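Local coordinates for DUF4276 family protein (PDB 2P62) that is of unknown function but has a Toprim-like domain, which hints at a relation to nucleic-acid-processing enzymes, and forms a dimer, at residues H64-G67 with K68-P72; K168-G171 with S172-L176. All blocks are in the same frame, centred on the assembly; numbering follows the deposited sequence.

Contact 1: H64-G67 with K68-P72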
ATOM      1  N   HIS A  64       5.956   0.241 -13.278  1.00 37.79           N
ATOM      2  CA  HIS A  64       4.505   0.274 -13.111  1.00 43.73           C
ATOM      3  C   HIS A  64       4.046   1.713 -12.887  1.00 47.90           C
ATOM      4  O   HIS A  64       4.877   2.615 -12.775  1.00 48.33           O
ATOM      5  CB  HIS A  64       4.068  -0.579 -11.922  1.00 43.15           C
ATOM      6  CG  HIS A  64       4.429   0.005 -10.593  1.00 44.84           C
ATOM      7  ND1 HIS A  64       5.674  -0.149 -10.023  1.00 45.48           N
ATOM      8  CD2 HIS A  64       3.709   0.756  -9.727  1.00 43.12           C
ATOM      9  CE1 HIS A  64       5.705   0.480  -8.863  1.00 44.30           C
ATOM     10  NE2 HIS A  64       4.526   1.037  -8.660  1.00 44.77           N
ATOM     11  N   ALA A  65       2.728   1.912 -12.808  1.00 52.72           N
ATOM     12  CA  ALA A  65       2.127   3.237 -12.604  1.00 57.28           C
ATOM     13  C   ALA A  65       2.753   4.256 -13.556  1.00 60.77           C
ATOM     14  O   ALA A  65       2.999   5.410 -13.191  1.00 61.99           O
ATOM     15  CB  ALA A  65       2.310   3.687 -11.144  1.00 54.63           C
ATOM     16  N   GLU A  66       3.020   3.813 -14.779  1.00 64.59           N
ATOM     17  CA  GLU A  66       3.622   4.681 -15.773  1.00 68.08           C
ATOM     18  C   GLU A  66       2.558   5.596 -16.375  1.00 69.79           C
ATOM     19  O   GLU A  66       2.812   6.774 -16.631  1.00 70.80           O
ATOM     20  CB  GLU A  66       4.285   3.847 -16.872  1.00 68.83           C
ATOM     21  CG  GLU A  66       5.418   4.577 -17.580  1.00 71.16           C
ATOM     22  CD  GLU A  66       6.607   4.820 -16.662  1.00 72.04           C
ATOM     23  OE1 GLU A  66       7.484   5.645 -17.003  1.00 72.29           O
ATOM     24  OE2 GLU A  66       6.665   4.173 -15.596  1.00 73.28           O
ATOM     25  N   GLY A  67       1.364   5.049 -16.585  1.00 70.34           N
ATOM     26  CA  GLY A  67       0.284   5.829 -17.162  1.00 71.47           C
ATOM     27  C   GLY A  67      -0.224   5.223 -18.458  1.00 72.45           C
ATOM     28  O   GLY A  67       0.559   4.861 -19.338  1.00 73.09           O
ATOM     29  N   LYS A  68      -1.542   5.114 -18.576  1.00 72.82           N
ATOM     30  CA  LYS A  68      -2.170   4.544 -19.765  1.00 71.97           C
ATOM     31  C   LYS A  68      -1.769   5.338 -21.010  1.00 71.23           C
ATOM     32  O   LYS A  68      -1.850   4.838 -22.133  1.00 71.85           O
ATOM     33  CB  LYS A  68      -3.694   4.575 -19.606  1.00 71.64           C
ATOM     34  CG  LYS A  68      -4.459   3.604 -20.499  1.00 70.98           C
ATOM     35  CD  LYS A  68      -4.308   2.173 -20.009  1.00 69.85           C
ATOM     36  CE  LYS A  68      -5.206   1.221 -20.781  1.00 68.66           C
ATOM     37  NZ  LYS A  68      -5.175  -0.146 -20.196  1.00 67.37           N
ATOM     38  N   GLN A  69      -1.321   6.572 -20.798  1.00 69.24           N
ATOM     39  CA  GLN A  69      -0.932   7.451 -21.894  1.00 67.23           C
ATOM     40  C   GLN A  69       0.581   7.598 -22.057  1.00 64.68           C
ATOM     41  O   GLN A  69       1.054   8.222 -23.012  1.00 63.55           O
ATOM     42  CB  GLN A  69      -1.563   8.824 -21.676  1.00 69.80           C
ATOM     43  CG  GLN A  69      -1.385   9.789 -22.825  1.00 73.23           C
ATOM     44  CD  GLN A  69      -2.100  11.098 -22.583  1.00 75.09           C
ATOM     45  OE1 GLN A  69      -3.318  11.125 -22.400  1.00 76.44           O
ATOM     46  NE2 GLN A  69      -1.347  12.194 -22.576  1.00 75.51           N
ATOM     47  N   ARG A  70       1.338   7.020 -21.129  1.00 61.39           N
ATOM     48  CA  ARG A  70       2.790   7.111 -21.181  1.00 56.86           C
ATOM     49  C   ARG A  70       3.444   5.839 -21.726  1.00 53.58           C
ATOM     50  O   ARG A  70       4.601   5.873 -22.149  1.00 52.68           O
ATOM     51  CB  ARG A  70       3.350   7.423 -19.791  1.00 59.21           C
ATOM     52  CG  ARG A  70       4.597   8.302 -19.826  1.00 61.31           C
ATOM     53  CD  ARG A  70       5.423   8.200 -18.555  1.00 62.19           C
ATOM     54  NE  ARG A  70       6.599   9.066 -18.607  1.00 64.48           N
ATOM     55  CZ  ARG A  70       6.563  10.391 -18.477  1.00 66.44           C
ATOM     56  NH1 ARG A  70       5.405  11.012 -18.281  1.00 66.74           N
ATOM     57  NH2 ARG A  70       7.684  11.096 -18.547  1.00 66.96           N
ATOM     58  N   ILE A  71       2.709   4.726 -21.713  1.00 49.77           N
ATOM     59  CA  ILE A  71       3.218   3.449 -22.218  1.00 47.49           C
ATOM     60  C   ILE A  71       3.796   3.601 -23.633  1.00 46.41           C
ATOM     61  O   ILE A  71       4.914   3.162 -23.907  1.00 45.21           O
ATOM     62  CB  ILE A  71       2.104   2.362 -22.264  1.00 48.48           C
ATOM     63  CG1 ILE A  71       1.526   2.121 -20.866  1.00 48.77           C
ATOM     64  CG2 ILE A  71       2.655   1.071 -22.858  1.00 47.59           C
ATOM     65  CD1 ILE A  71       2.523   1.642 -19.838  1.00 48.68           C
ATOM     66  N   PRO A  72       3.035   4.217 -24.554  1.00 44.29           N
ATOM     67  CA  PRO A  72       3.545   4.390 -25.917  1.00 43.96           C
ATOM     68  C   PRO A  72       4.763   5.311 -25.933  1.00 42.29           C
ATOM     69  O   PRO A  72       5.677   5.157 -26.748  1.00 40.45           O
ATOM     70  CB  PRO A  72       2.353   4.992 -26.658  1.00 45.02           C
ATOM     71  CG  PRO A  72       1.661   5.781 -25.583  1.00 45.97           C
ATOM     72  CD  PRO A  72       1.694   4.814 -24.420  1.00 44.39           C
TER

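Contact 2: K168-G171 with S172-L176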
ATOM      1  N   LYS A 168     -12.441 -23.671   2.484  1.00 43.88           N
ATOM      2  CA  LYS A 168     -12.475 -23.468   3.927  1.00 43.38           C
ATOM      3  C   LYS A 168     -13.452 -22.353   4.268  1.00 44.69           C
ATOM      4  O   LYS A 168     -13.965 -22.272   5.384  1.00 46.59           O
ATOM      5  CB  LYS A 168     -11.084 -23.094   4.442  1.00 43.94           C
ATOM      6  CG  LYS A 168     -11.025 -22.800   5.933  1.00 44.28           C
ATOM      7  CD  LYS A 168      -9.595 -22.497   6.374  1.00 45.86           C
ATOM      8  CE  LYS A 168      -9.513 -22.202   7.869  1.00 46.41           C
ATOM      9  NZ  LYS A 168      -8.115 -21.916   8.296  1.00 47.38           N
ATOM     10  N   TYR A 169     -13.696 -21.478   3.303  1.00 44.09           N
ATOM     11  CA  TYR A 169     -14.623 -20.388   3.524  1.00 44.62           C
ATOM     12  C   TYR A 169     -15.921 -20.676   2.781  1.00 47.50           C
ATOM     13  O   TYR A 169     -16.664 -21.573   3.171  1.00 52.33           O
ATOM     14  CB  TYR A 169     -13.980 -19.045   3.111  1.00 39.99           C
ATOM     15  CG  TYR A 169     -13.006 -18.535   4.169  1.00 34.81           C
ATOM     16  CD1 TYR A 169     -11.808 -19.210   4.425  1.00 33.87           C
ATOM     17  CD2 TYR A 169     -13.364 -17.493   5.032  1.00 33.64           C
ATOM     18  CE1 TYR A 169     -11.002 -18.880   5.526  1.00 32.05           C
ATOM     19  CE2 TYR A 169     -12.566 -17.152   6.139  1.00 32.13           C
ATOM     20  CZ  TYR A 169     -11.391 -17.857   6.386  1.00 34.31           C
ATOM     21  OH  TYR A 169     -10.648 -17.602   7.525  1.00 33.98           O
ATOM     22  N   ARG A 170     -16.197 -19.948   1.711  1.00 49.76           N
ATOM     23  CA  ARG A 170     -17.434 -20.164   0.957  1.00 51.93           C
ATOM     24  C   ARG A 170     -18.627 -19.704   1.791  1.00 49.84           C
ATOM     25  O   ARG A 170     -19.416 -18.873   1.344  1.00 51.51           O
ATOM     26  CB  ARG A 170     -17.613 -21.641   0.574  1.00 54.49           C
ATOM     27  CG  ARG A 170     -18.784 -21.851  -0.390  1.00 60.59           C
ATOM     28  CD  ARG A 170     -19.043 -23.316  -0.679  1.00 63.48           C
ATOM     29  NE  ARG A 170     -19.460 -24.021   0.528  1.00 67.89           N
ATOM     30  CZ  ARG A 170     -20.605 -23.801   1.171  1.00 70.08           C
ATOM     31  NH1 ARG A 170     -21.467 -22.893   0.720  1.00 70.53           N
ATOM     32  NH2 ARG A 170     -20.881 -24.482   2.279  1.00 69.08           N
ATOM     33  N   GLY A 171     -18.765 -20.252   2.997  1.00 46.59           N
ATOM     34  CA  GLY A 171     -19.846 -19.831   3.869  1.00 42.76           C
ATOM     35  C   GLY A 171     -19.723 -18.329   4.063  1.00 41.04           C
ATOM     36  O   GLY A 171     -20.720 -17.612   4.165  1.00 41.07           O
ATOM     37  N   SER A 172     -18.485 -17.847   4.120  1.00 38.60           N
ATOM     38  CA  SER A 172     -18.242 -16.420   4.258  1.00 36.86           C
ATOM     39  C   SER A 172     -18.577 -15.737   2.933  1.00 36.18           C
ATOM     40  O   SER A 172     -19.196 -14.673   2.919  1.00 36.06           O
ATOM     41  CB  SER A 172     -16.781 -16.147   4.616  1.00 36.07           C
ATOM     42  OG  SER A 172     -16.453 -16.668   5.889  1.00 35.21           O
ATOM     43  N   MET A 173     -18.179 -16.355   1.822  1.00 36.04           N
ATOM     44  CA  MET A 173     -18.445 -15.796   0.493  1.00 36.47           C
ATOM     45  C   MET A 173     -19.943 -15.629   0.278  1.00 35.43           C
ATOM     46  O   MET A 173     -20.392 -14.628  -0.286  1.00 35.16           O
ATOM     47  CB  MET A 173     -17.860 -16.696  -0.613  1.00 36.68           C
ATOM     48  CG  MET A 173     -16.351 -16.553  -0.846  1.00 37.47           C
ATOM     49  SD  MET A 173     -15.705 -17.491  -2.286  1.00 34.42           S
ATOM     50  CE  MET A 173     -15.023 -18.903  -1.449  1.00 34.05           C
ATOM     51  N   ARG A 174     -20.707 -16.620   0.736  1.00 35.00           N
ATOM     52  CA  ARG A 174     -22.163 -16.605   0.624  1.00 36.33           C
ATOM     53  C   ARG A 174     -22.706 -15.422   1.410  1.00 34.62           C
ATOM     54  O   ARG A 174     -23.521 -14.647   0.912  1.00 34.66           O
ATOM     55  CB  ARG A 174     -22.761 -17.902   1.188  1.00 38.55           C
ATOM     56  CG  ARG A 174     -24.285 -17.995   1.078  1.00 41.46           C
ATOM     57  CD  ARG A 174     -24.819 -19.193   1.856  1.00 46.86           C
ATOM     58  NE  ARG A 174     -24.374 -20.449   1.264  1.00 51.08           N
ATOM     59  CZ  ARG A 174     -24.782 -20.895   0.077  1.00 55.09           C
ATOM     60  NH1 ARG A 174     -25.652 -20.182  -0.636  1.00 54.72           N
ATOM     61  NH2 ARG A 174     -24.306 -22.038  -0.408  1.00 54.34           N
ATOM     62  N   ALA A 175     -22.249 -15.298   2.651  1.00 34.09           N
ATOM     63  CA  ALA A 175     -22.681 -14.210   3.507  1.00 34.52           C
ATOM     64  C   ALA A 175     -22.246 -12.860   2.924  1.00 35.13           C
ATOM     65  O   ALA A 175     -23.050 -11.928   2.873  1.00 34.64           O
ATOM     66  CB  ALA A 175     -22.121 -14.389   4.913  1.00 33.21           C
ATOM     67  N   LEU A 176     -20.994 -12.748   2.475  1.00 34.77           N
ATOM     68  CA  LEU A 176     -20.537 -11.477   1.914  1.00 36.69           C
ATOM     69  C   LEU A 176     -21.414 -11.076   0.734  1.00 37.37           C
ATOM     70  O   LEU A 176     -21.788  -9.909   0.591  1.00 39.14           O
ATOM     71  CB  LEU A 176     -19.072 -11.539   1.453  1.00 36.77           C
ATOM     72  CG  LEU A 176     -17.875 -11.210   2.370  1.00 37.37           C
ATOM     73  CD1 LEU A 176     -18.169  -9.978   3.232  1.00 35.60           C
ATOM     74  CD2 LEU A 176     -17.545 -12.392   3.246  1.00 37.02           C
TER

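Contact 1: H64-G67 with K68-P72
G67 meets R70 and I71 in a local turn, where the loop after strand 58-63 folds into the start of helix 71-84. The carbonyl oxygen of G67 is the hub and accepts two backbone hydrogen bonds. R70 N lies 2.9 Å from G67 O and closes a type I beta turn over G67-R70, with K68 and Q69 at its corners. It comes from above the carbonyl plane, with a C=O...N angle of only 113°. I71 N, at 3.2 Å from G67 O, sits almost straight in front of the carbonyl. The oxygen thus holds the last residue before the helix and the first within it. G67 has a phi of 121°, which glycine takes readily because it has no side chain to collide with the E66 carbonyl.

Two side-chain contacts flank this turn. I71 lays its CG1 3.3 Å from G67 O, and its CD1 reaches E66 CB at 4.1 Å. On the other flank, E66 and R70 cross at a slant. R70 CD lies beside the E66 carbonyl and 3.6 Å from E66 OE1; the chain stays extended to NE, which carries the guanidinium on to weak bonds with the G43 and F44 carbonyls. The charged ends form a long salt bridge, E66 OE1 to R70 NE at 3.9 Å. Their planes are 71° apart, so this is no flat two-pronged pair. E66 OE2 lies near the E48 carboxylate, so R70 may offset part of the negative charge. R45 NH1 donates to E66 O.

K68 leaves the turn for a cation-pi contact with W107. A65 pairs through its backbone with E9, just after strand 2-7, where Toprim domains usually carry a conserved glutamate. Helix 71-84 links parallel strands 58-63 and 89-97 in a beta-alpha-beta crossover that passes strand 2-7.

Contact 2: K168-G171 with S172-L176
M173 folds back over R170 at the start of helix 171-180. Its CB lies 3.3 Å from R170 O. CG points back toward the N-terminal end, anti to the carbonyl carbon (chi1 -79°), and comes within 4.2 Å of R170 CA. The chain then turns at the sulfur. This brings the methyl CE over the backbone of R170, 3.5 Å from R170 N. The side chain also packs on V146, L184 and I192.

R170 holds the N-cap position, with a positive phi of 69°. Its carbonyl oxygen takes the first helical bond, from R174 N at 2.7 Å and nearly straight in front of the C=O. G171 O repeats the pattern with A175 N, but there the donor stands above the carbonyl plane. The side chains of R170 and R174 run alongside each other in the same direction. R170 NH1 and R174 NH2 are 3.2 Å apart. Both are donors, so the pair is likely to be unfavourable unless solvent or an anion screens it.

Next to the N-cap, the Y169 ring borders S172. S172 CB lies in the ring plane at its edge, and S172 OG is 3.3 Å from Y169 CD2. The hydroxyl has a partner across the dimer, bonding to D179 OD1 of the second subunit.

The link joins helix 165-168 to helix 171-180. Y169 in the link, with M173 and L176 of the helix, packs on helix 186-196. S172, A175 and L176 face the second subunit, with A175 and L176 each touching its own counterpart, as a near-twofold axis beside the helix would give.

Overall arrangement
Both contacts are turns that lead into a helix, but they serve different parts of the subunit. Contact 1 lies between strand 58-63 and helix 71-84 of the Toprim-like part, its centre about 14 Å from that of the chain. Contact 2 is in the helical region after strand 129-136, about 28 Å out. Their centres are 37 Å apart and their nearest atoms about 27 Å, so they do not touch. Contact 1 meets no other chain of the assembly; contact 2 lies at the dimer interface. An interchain disulfide has been seen at C203. No active site is known here; by analogy with Toprim enzymes, one would probably lie at the strand ends near contact 1, by E9.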